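Local structure of DUF2019 domain-containing protein (Rhodopseudomonas palustris, 2I9C) at residues M9-L14 / G56-A61; V15-K20 / A45-E50; S64-P69 / Q76-T81. The protein is of unknown function but is a small all-helical protein of the DUF2019 family, possibly a helical-repeat scaffold akin to TPR proteins. All blocks are in the same frame, centred on the assembly; numbering follows the deposited sequence. Where two conformers were deposited one is given.

Two of the three contacts are buried in the helical core and one lies at its surface. Interactions 1 and 2 share helix 11-30: the first meets its opening turn, where Thr11 rests on the 3-10 turn at 58-61, and the second its next turns, where Ile47 of helix 34-53 enters. Interaction 3 ties the loop segment 64-69 to the end of helix 71-79. Interaction 2 is largely apolar, while interaction 3 sets an aromatic edge against backbone and a threonine hydroxyl as well as alanine methyls; Phe18 joins them, touching Leu65 and Leu80. Interaction 1 rests on one threonine methyl, set against an alanine methyl and a glutamine amide oxygen, with polar bonds to Arg54 and Asp55 around it.

Interaction 1: M9-L14 / G56-A61; sequences MTTQDL and GDQRTA
The CG2 methyl of Thr11 carries this small contact, reaching two residues of segment 56-61 at once. Thr11 CG2 lies 3.9 Å from Gln58 OE1 and 4.0 Å from Ala61 CB, and the side chains of Thr11 and Gln58 cross at about a right angle. Because the methyl of Thr11 stands opposite the backbone N, it faces the 3-10 turn, and OG1, beside that N, bonds to Arg54. In Gln58 the bend at chi2 (-56°) swings the amide back toward Asp55, whose carbonyl oxygen takes NE2, while OE1 offers Thr11 a plain van der Waals surface. What is joined here is the N-terminal turn of helix 11-30 and the 3-10 turn that follows helix 34-53. Thr10 is the N-cap of the first helix, its OG1 accepting from Asp13 N at 3.2 Å. On the other segment, Asp57 forms an Asx turn, with OD1 taking the backbone N of Arg59. The same carboxylate is gripped side-on by the Arg59 guanidinium, nearly in plane: NE meets OD1 of Asp57 at 3.0 Å and NH2 meets OD2 at 2.8 Å, each through a syn lone pair. OD1 thus accepts two bonds, which should hold the carboxylate against turning. Arg59 NH2 also donates to the backbone oxygen of Lys123, linking this turn to the C-terminal end of the chain.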
loop_
_atom_site.group_PDB
_atom_site.type_symbol
_atom_site.label_atom_id
_atom_site.label_comp_id
_atom_site.label_asym_id
_atom_site.label_seq_id
_atom_site.Cartn_x
_atom_site.Cartn_y
_atom_site.Cartn_z
HETATM N N MSE A 9 3.924 18.547 3.165
HETATM C CA MSE A 9 3.255 18.161 1.934
HETATM C C MSE A 9 1.762 18.069 2.122
HETATM O O MSE A 9 1.305 17.660 3.191
HETATM C CB MSE A 9 3.803 16.831 1.446
HETATM C CG MSE A 9 5.053 16.998 0.607
HETATM SE SE MSE A 9 5.660 15.263 -0.145
HETATM C CE MSE A 9 4.153 14.700 -0.940
ATOM N N THR A 10 1.004 18.465 1.098
ATOM C CA THR A 10 -0.453 18.345 1.153
ATOM C C THR A 10 -0.833 16.874 1.072
ATOM O O THR A 10 -0.107 16.071 0.545
ATOM C CB THR A 10 -1.220 19.120 0.044
ATOM O OG1 THR A 10 -0.953 18.551 -1.230
ATOM C CG2 THR A 10 -0.902 20.637 0.042
ATOM N N THR A 11 -1.971 16.532 1.642
ATOM C CA THR A 11 -2.508 15.176 1.570
ATOM C C THR A 11 -2.666 14.668 0.128
ATOM O O THR A 11 -2.273 13.535 -0.165
ATOM C CB THR A 11 -3.823 15.099 2.409
ATOM O OG1 THR A 11 -3.450 15.247 3.799
ATOM C CG2 THR A 11 -4.564 13.789 2.148
ATOM N N GLN A 12 -3.147 15.499 -0.796
ATOM C CA GLN A 12 -3.207 15.077 -2.198
ATOM C C GLN A 12 -1.869 14.769 -2.820
ATOM O O GLN A 12 -1.750 13.825 -3.637
ATOM C CB GLN A 12 -3.912 16.099 -3.107
ATOM C CG GLN A 12 -5.393 16.064 -3.054
ATOM C CD GLN A 12 -6.008 14.703 -3.431
ATOM O OE1 GLN A 12 -5.525 13.978 -4.306
ATOM N NE2 GLN A 12 -7.093 14.361 -2.746
ATOM N N ASP A 13 -0.880 15.603 -2.497
ATOM C CA ASP A 13 0.494 15.386 -2.989
ATOM C C ASP A 13 1.086 14.090 -2.440
ATOM O O ASP A 13 1.798 13.390 -3.159
ATOM C CB ASP A 13 1.435 16.558 -2.622
ATOM C CG ASP A 13 1.285 17.772 -3.560
ATOM O OD1 ASP A 13 0.648 17.642 -4.639
ATOM O OD2 ASP A 13 1.811 18.877 -3.211
ATOM N N LEU A 14 0.814 13.800 -1.168
ATOM C CA LEU A 14 1.190 12.502 -0.549
ATOM C C LEU A 14 0.580 11.283 -1.283
ATOM O O LEU A 14 1.275 10.263 -1.526
ATOM C CB LEU A 14 0.824 12.498 0.950
ATOM C CG LEU A 14 1.711 13.425 1.824
ATOM C CD1 LEU A 14 1.072 13.655 3.138
ATOM C CD2 LEU A 14 3.134 12.834 2.019
ATOM N N GLY A 56 -8.014 12.642 11.478
ATOM C CA GLY A 56 -8.989 11.740 10.867
ATOM C C GLY A 56 -8.389 10.412 10.405
ATOM O O GLY A 56 -9.139 9.491 10.056
ATOM N N ASP A 57 -7.049 10.300 10.463
ATOM C CA ASP A 57 -6.288 9.233 9.824
ATOM C C ASP A 57 -6.447 9.302 8.289
ATOM O O ASP A 57 -7.394 8.723 7.713
ATOM C CB ASP A 57 -6.691 7.860 10.387
ATOM C CG ASP A 57 -5.709 6.781 10.041
ATOM O OD1 ASP A 57 -5.022 6.899 9.019
ATOM O OD2 ASP A 57 -5.654 5.786 10.792
ATOM N N GLN A 58 -5.532 10.028 7.638
ATOM C CA GLN A 58 -5.700 10.329 6.208
ATOM C C GLN A 58 -5.199 9.172 5.338
ATOM O O GLN A 58 -5.198 9.278 4.141
ATOM C CB GLN A 58 -5.003 11.642 5.804
ATOM C CG GLN A 58 -5.708 12.906 6.286
ATOM C CD GLN A 58 -7.145 12.959 5.831
ATOM O OE1 GLN A 58 -7.457 12.805 4.620
ATOM N NE2 GLN A 58 -8.051 13.162 6.795
ATOM N N ARG A 59 -4.838 8.034 5.941
ATOM C CA ARG A 59 -4.665 6.817 5.116
ATOM C C ARG A 59 -5.931 6.510 4.298
ATOM O O ARG A 59 -5.868 5.831 3.273
ATOM C CB ARG A 59 -4.282 5.605 5.986
ATOM C CG ARG A 59 -2.863 5.656 6.523
ATOM C CD ARG A 59 -2.548 4.464 7.460
ATOM N NE ARG A 59 -3.377 4.437 8.679
ATOM C CZ ARG A 59 -3.286 3.502 9.631
ATOM N NH1 ARG A 59 -2.372 2.571 9.536
ATOM N NH2 ARG A 59 -4.073 3.527 10.688
ATOM N N THR A 60 -7.081 6.970 4.782
ATOM C CA THR A 60 -8.336 6.891 4.065
ATOM C C THR A 60 -8.223 7.454 2.630
ATOM O O THR A 60 -8.879 6.977 1.697
ATOM C CB THR A 60 -9.451 7.638 4.863
ATOM O OG1 THR A 60 -9.733 6.882 6.044
ATOM C CG2 THR A 60 -10.722 7.681 4.081
ATOM N N ALA A 61 -7.347 8.431 2.438
ATOM C CA ALA A 61 -7.203 9.001 1.128
ATOM C C ALA A 61 -6.573 8.017 0.117
ATOM O O ALA A 61 -6.721 8.231 -1.093
ATOM C CB ALA A 61 -6.380 10.321 1.218
#

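Interaction 2: V15-K20 / A45-E50; sequences VALFAK and AEIADE
Ile47 fits between Leu17 and Phe18 and contributes more buried surface than either of them. Its two branches divide the work. Ile47 CD1, at the far end of the longer branch, lies 3.8 Å from Leu17 CG and 3.7 Å from the backbone N of Phe18, so it presses on the helix backbone as well as on a side chain. The shorter branch, Ile47 CG2, lies 4.0 Å from Phe18 CB and near the plane of the Phe18 ring, at its edge. In Ile47 the longer branch sets out beside the backbone N (chi1 -65°) and extends at chi2, which sends CD1 deep toward helix 11-30. These are two consecutive long helices of an all-alpha fold, helix 11-30 and helix 34-53, joined by a short connection and packed side by side as a helical hairpin. Their closest CA atoms here are those of Phe18 and Ile47, 6.5 Å apart. Leu17 crosses Ile47 at about a right angle, giving CG and CD2 to the same methyl and covering it toward the partly exposed side of the interface. Phe18, with CG anti to its N (chi1 -177°), turns its ring off to one side of this pair, where Leu62, Leu65 and Leu80 receive it. Ile47 CG2 also packs against Leu14, one turn before Phe18, where the backbone O comes closest.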
loop_
_atom_site.group_PDB
_atom_site.type_symbol
_atom_site.label_atom_id
_atom_site.label_comp_id
_atom_site.label_asym_id
_atom_site.label_seq_id
_atom_site.Cartn_x
_atom_site.Cartn_y
_atom_site.Cartn_z
ATOM N N VAL A 15 -0.707 11.358 -1.602
ATOM C CA VAL A 15 -1.344 10.277 -2.385
ATOM C C VAL A 15 -0.674 10.087 -3.754
ATOM O O VAL A 15 -0.398 8.954 -4.172
ATOM C CB VAL A 15 -2.886 10.456 -2.522
ATOM C CG1 VAL A 15 -3.492 9.330 -3.367
ATOM C CG2 VAL A 15 -3.533 10.377 -1.147
ATOM N N ALA A 16 -0.421 11.204 -4.450
ATOM C CA ALA A 16 0.182 11.143 -5.776
ATOM C C ALA A 16 1.587 10.561 -5.603
ATOM O O ALA A 16 2.019 9.761 -6.411
ATOM C CB ALA A 16 0.237 12.555 -6.461
ATOM N N LEU A 17 2.327 10.998 -4.570
ATOM C CA LEU A 17 3.703 10.482 -4.418
ATOM C C LEU A 17 3.686 8.993 -4.008
ATOM O O LEU A 17 4.509 8.211 -4.462
ATOM C CB LEU A 17 4.499 11.318 -3.405
ATOM C CG LEU A 17 5.969 10.924 -3.232
ATOM C CD1 LEU A 17 6.786 11.222 -4.566
ATOM C CD2 LEU A 17 6.561 11.712 -2.004
ATOM N N PHE A 18 2.745 8.615 -3.151
ATOM C CA PHE A 18 2.565 7.205 -2.803
ATOM C C PHE A 18 2.427 6.370 -4.106
ATOM O O PHE A 18 3.063 5.323 -4.252
ATOM C CB PHE A 18 1.316 7.038 -1.916
ATOM C CG PHE A 18 1.073 5.601 -1.435
ATOM C CD1 PHE A 18 1.427 5.207 -0.140
ATOM C CD2 PHE A 18 0.488 4.666 -2.281
ATOM C CE1 PHE A 18 1.177 3.901 0.306
ATOM C CE2 PHE A 18 0.241 3.363 -1.870
ATOM C CZ PHE A 18 0.581 2.981 -0.572
ATOM N N ALA A 19 1.563 6.792 -5.030
ATOM C CA ALA A 19 1.391 6.008 -6.252
ATOM C C ALA A 19 2.676 5.967 -7.116
ATOM O O ALA A 19 3.025 4.921 -7.675
ATOM C CB ALA A 19 0.183 6.542 -7.100
ATOM N N LYS A 20 3.359 7.112 -7.230
ATOM C CA LYS A 20 4.597 7.186 -8.028
ATOM C C LYS A 20 5.661 6.252 -7.460
ATOM O O LYS A 20 6.297 5.531 -8.211
ATOM C CB LYS A 20 5.132 8.634 -8.144
ATOM C CG LYS A 20 6.334 8.812 -9.110
ATOM C CD LYS A 20 6.958 10.205 -9.038
ATOM C CE LYS A 20 7.523 10.607 -10.406
ATOM N NZ LYS A 20 8.967 10.963 -10.327
ATOM N N ALA A 45 6.370 3.881 3.169
ATOM C CA ALA A 45 6.030 3.750 4.590
ATOM C C ALA A 45 6.007 5.075 5.315
ATOM O O ALA A 45 5.109 5.320 6.139
ATOM C CB ALA A 45 7.031 2.761 5.324
ATOM N N GLU A 46 7.000 5.930 5.037
ATOM C CA GLU A 46 6.984 7.292 5.558
ATOM C C GLU A 46 5.764 8.080 5.128
ATOM O O GLU A 46 5.167 8.806 5.930
ATOM C CB GLU A 46 8.227 8.050 5.142
ATOM C CG GLU A 46 9.442 7.407 5.729
ATOM C CD GLU A 46 10.662 8.215 5.492
ATOM O OE1 GLU A 46 10.637 9.392 5.908
ATOM O OE2 GLU A 46 11.630 7.678 4.895
ATOM N N ILE A 47 5.368 7.915 3.868
ATOM C CA ILE A 47 4.142 8.570 3.380
ATOM C C ILE A 47 2.904 8.104 4.152
ATOM O O ILE A 47 2.102 8.936 4.577
ATOM C CB ILE A 47 3.939 8.390 1.846
ATOM C CG1 ILE A 47 5.065 9.104 1.061
ATOM C CG2 ILE A 47 2.588 8.966 1.403
ATOM C CD1 ILE A 47 5.254 8.553 -0.379
ATOM N N ALA A 48 2.762 6.793 4.340
ATOM C CA ALA A 48 1.613 6.230 5.042
ATOM C C ALA A 48 1.585 6.672 6.487
ATOM O O ALA A 48 0.508 6.992 6.991
ATOM C CB ALA A 48 1.611 4.727 4.963
ATOM N N ASP A 49 2.755 6.721 7.145
ATOM C CA ASP A 49 2.857 7.224 8.543
ATOM C C ASP A 49 2.479 8.677 8.678
ATOM O O ASP A 49 1.820 9.071 9.641
ATOM C CB ASP A 49 4.260 7.019 9.126
ATOM C CG ASP A 49 4.493 5.576 9.571
ATOM O OD1 ASP A 49 3.558 4.735 9.442
ATOM O OD2 ASP A 49 5.617 5.283 10.000
ATOM N N GLU A 50 2.893 9.486 7.705
ATOM C CA GLU A 50 2.503 10.894 7.706
ATOM C C GLU A 50 0.962 11.038 7.533
ATOM O O GLU A 50 0.326 11.827 8.214
ATOM C CB GLU A 50 3.264 11.681 6.616
ATOM C CG GLU A 50 2.818 13.151 6.475
ATOM C CD GLU A 50 3.101 14.009 7.711
ATOM O OE1 GLU A 50 3.985 13.681 8.561
ATOM O OE2 GLU A 50 2.423 15.030 7.854
#

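Interaction 3: S64-P69 / Q76-T81; sequences SLFEYP and QAAKLT
The ring of Phe66 reaches the last turn of helix 71-79 with its leading edge, and the hollow that takes it is formed by Ala77, Ala78 and Thr81. CE1 of Phe66 lies 3.7 Å from the carbonyl carbon of Ala77 and 4.2 Å from Ala78 CB, the small alanine side chains letting the ring close on the backbone itself. CZ of Phe66 goes farthest, 3.3 Å from Thr81 OG1, which lies at the ring edge near its plane. With CG beside the backbone N (chi1 -79°), the ring leans across to the helix although the CB of Phe66 does not point straight at it. Beside this wedge sits a second, lower bump: CB of Leu65 rests 3.9 Å from Ala77 CB, so the one methyl of Ala77 is met by Leu65 and also by the Phe66 ring. The floor of the hollow is fastened from within, for Thr81 OG1 donates to the carbonyl oxygen of Ala77 at 2.8 Å. In that bond the hydroxyl points back to the Ala77 carbonyl, with chi1 54° placing OG1 between the backbone N and the carbonyl carbon, and both oxygens face the rim of the ring. An alanine in place of Phe66 would remove the wedge and would probably open a gap over Ala77, Ala78 and Thr81. Gln92 of helix 86-99 touches both Phe66 and Ala78, while Leu65 reaches Val15 and Phe18 of helix 11-30. The contact is thus plain core packing in an all-alpha fold, an aromatic side chain from an interhelical loop filling an alanine-lined hollow on the following short helix.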
loop_
_atom_site.group_PDB
_atom_site.type_symbol
_atom_site.label_atom_id
_atom_site.label_comp_id
_atom_site.label_asym_id
_atom_site.label_seq_id
_atom_site.Cartn_x
_atom_site.Cartn_y
_atom_site.Cartn_z
ATOM N N SER A 64 -8.546 5.866 -2.950
ATOM C CA SER A 64 -8.618 6.306 -4.375
ATOM C C SER A 64 -7.696 5.519 -5.297
ATOM O O SER A 64 -7.883 5.500 -6.516
ATOM C CB SER A 64 -8.185 7.752 -4.488
ATOM O OG SER A 64 -9.198 8.608 -3.994
ATOM N N LEU A 65 -6.680 4.890 -4.721
ATOM C CA LEU A 65 -5.728 4.158 -5.497
ATOM C C LEU A 65 -6.100 2.723 -5.821
ATOM O O LEU A 65 -5.325 2.051 -6.478
ATOM C CB LEU A 65 -4.391 4.165 -4.766
ATOM C CG LEU A 65 -3.781 5.545 -4.527
ATOM C CD1 LEU A 65 -2.371 5.323 -3.856
ATOM C CD2 LEU A 65 -3.628 6.385 -5.813
ATOM N N PHE A 66 -7.240 2.227 -5.318
ATOM C CA PHE A 66 -7.654 0.821 -5.573
ATOM C C PHE A 66 -7.923 0.579 -7.061
ATOM O O PHE A 66 -7.898 -0.578 -7.484
ATOM C CB PHE A 66 -8.929 0.474 -4.805
ATOM C CG PHE A 66 -8.724 0.167 -3.316
ATOM C CD1 PHE A 66 -7.544 0.492 -2.654
ATOM C CD2 PHE A 66 -9.781 -0.393 -2.564
ATOM C CE1 PHE A 66 -7.419 0.266 -1.294
ATOM C CE2 PHE A 66 -9.631 -0.679 -1.178
ATOM C CZ PHE A 66 -8.460 -0.349 -0.544
ATOM N N GLU A 67 -8.266 1.631 -7.822
ATOM C CA GLU A 67 -8.454 1.515 -9.282
ATOM C C GLU A 67 -7.187 1.906 -10.083
ATOM O O GLU A 67 -7.160 1.804 -11.299
ATOM C CB GLU A 67 -9.684 2.299 -9.767
ATOM C CG GLU A 67 -10.959 1.839 -9.095
ATOM C CD GLU A 67 -12.158 2.602 -9.579
ATOM O OE1 GLU A 67 -11.998 3.368 -10.534
ATOM O OE2 GLU A 67 -13.244 2.454 -8.997
ATOM N N TYR A 68 -6.130 2.301 -9.386
ATOM C CA TYR A 68 -4.858 2.695 -10.046
ATOM C C TYR A 68 -4.341 1.521 -10.950
ATOM O O TYR A 68 -4.302 0.400 -10.490
ATOM C CB TYR A 68 -3.797 3.124 -8.991
ATOM C CG TYR A 68 -2.621 3.812 -9.644
ATOM C CD1 TYR A 68 -2.570 5.220 -9.719
ATOM C CD2 TYR A 68 -1.627 3.069 -10.300
ATOM C CE1 TYR A 68 -1.556 5.871 -10.395
ATOM C CE2 TYR A 68 -0.602 3.713 -11.011
ATOM C CZ TYR A 68 -0.567 5.105 -11.016
ATOM O OH TYR A 68 0.430 5.727 -11.654
ATOM N N PRO A 69 -3.958 1.798 -12.233
ATOM C CA PRO A 69 -3.537 0.712 -13.132
ATOM C C PRO A 69 -2.105 0.201 -12.835
ATOM O O PRO A 69 -1.187 0.308 -13.674
ATOM C CB PRO A 69 -3.638 1.365 -14.526
ATOM C CG PRO A 69 -3.255 2.815 -14.274
ATOM C CD PRO A 69 -3.945 3.122 -12.927
ATOM N N GLN A 76 -0.421 -2.400 -2.178
ATOM C CA GLN A 76 0.091 -1.618 -1.073
ATOM C C GLN A 76 -0.986 -0.715 -0.484
ATOM O O GLN A 76 -1.033 -0.530 0.707
ATOM C CB GLN A 76 1.331 -0.816 -1.490
ATOM C CG GLN A 76 2.584 -1.719 -1.664
ATOM C CD GLN A 76 2.774 -2.664 -0.499
ATOM O OE1 GLN A 76 2.888 -2.233 0.635
ATOM N NE2 GLN A 76 2.803 -3.964 -0.779
ATOM N N ALA A 77 -1.824 -0.155 -1.342
ATOM C CA ALA A 77 -2.932 0.698 -0.894
ATOM C C ALA A 77 -3.944 -0.106 -0.048
ATOM O O ALA A 77 -4.402 0.379 0.990
ATOM C CB ALA A 77 -3.655 1.393 -2.112
ATOM N N ALA A 78 -4.234 -1.336 -0.457
ATOM C CA ALA A 78 -5.131 -2.189 0.293
ATOM C C ALA A 78 -4.490 -2.632 1.597
ATOM O O ALA A 78 -5.123 -2.601 2.660
ATOM C CB ALA A 78 -5.565 -3.399 -0.555
ATOM N N LYS A 79 -3.211 -3.012 1.553
ATOM C CA LYS A 79 -2.525 -3.368 2.817
ATOM C C LYS A 79 -2.508 -2.229 3.833
ATOM O O LYS A 79 -2.713 -2.446 5.011
ATOM C CB LYS A 79 -1.096 -3.871 2.570
ATOM C CG LYS A 79 -1.069 -5.279 2.010
ATOM C CD LYS A 79 0.267 -5.680 1.462
ATOM C CE LYS A 79 1.290 -5.999 2.525
ATOM N NZ LYS A 79 2.631 -6.196 1.821
ATOM N N LEU A 80 -2.302 -1.018 3.366
ATOM C CA LEU A 80 -2.159 0.144 4.266
ATOM C C LEU A 80 -3.490 0.802 4.631
ATOM O O LEU A 80 -3.519 1.779 5.397
ATOM C CB LEU A 80 -1.206 1.200 3.632
ATOM C CG LEU A 80 0.277 0.776 3.732
ATOM C CD1 LEU A 80 1.203 1.653 2.878
ATOM C CD2 LEU A 80 0.719 0.854 5.173
ATOM N N THR A 81 -4.595 0.299 4.081
ATOM C CA THR A 81 -5.902 0.786 4.509
ATOM C C THR A 81 -6.703 -0.235 5.311
ATOM O O THR A 81 -7.879 0.019 5.627
ATOM C CB THR A 81 -6.748 1.338 3.335
ATOM O OG1 THR A 81 -6.854 0.366 2.286
ATOM C CG2 THR A 81 -6.114 2.571 2.762
#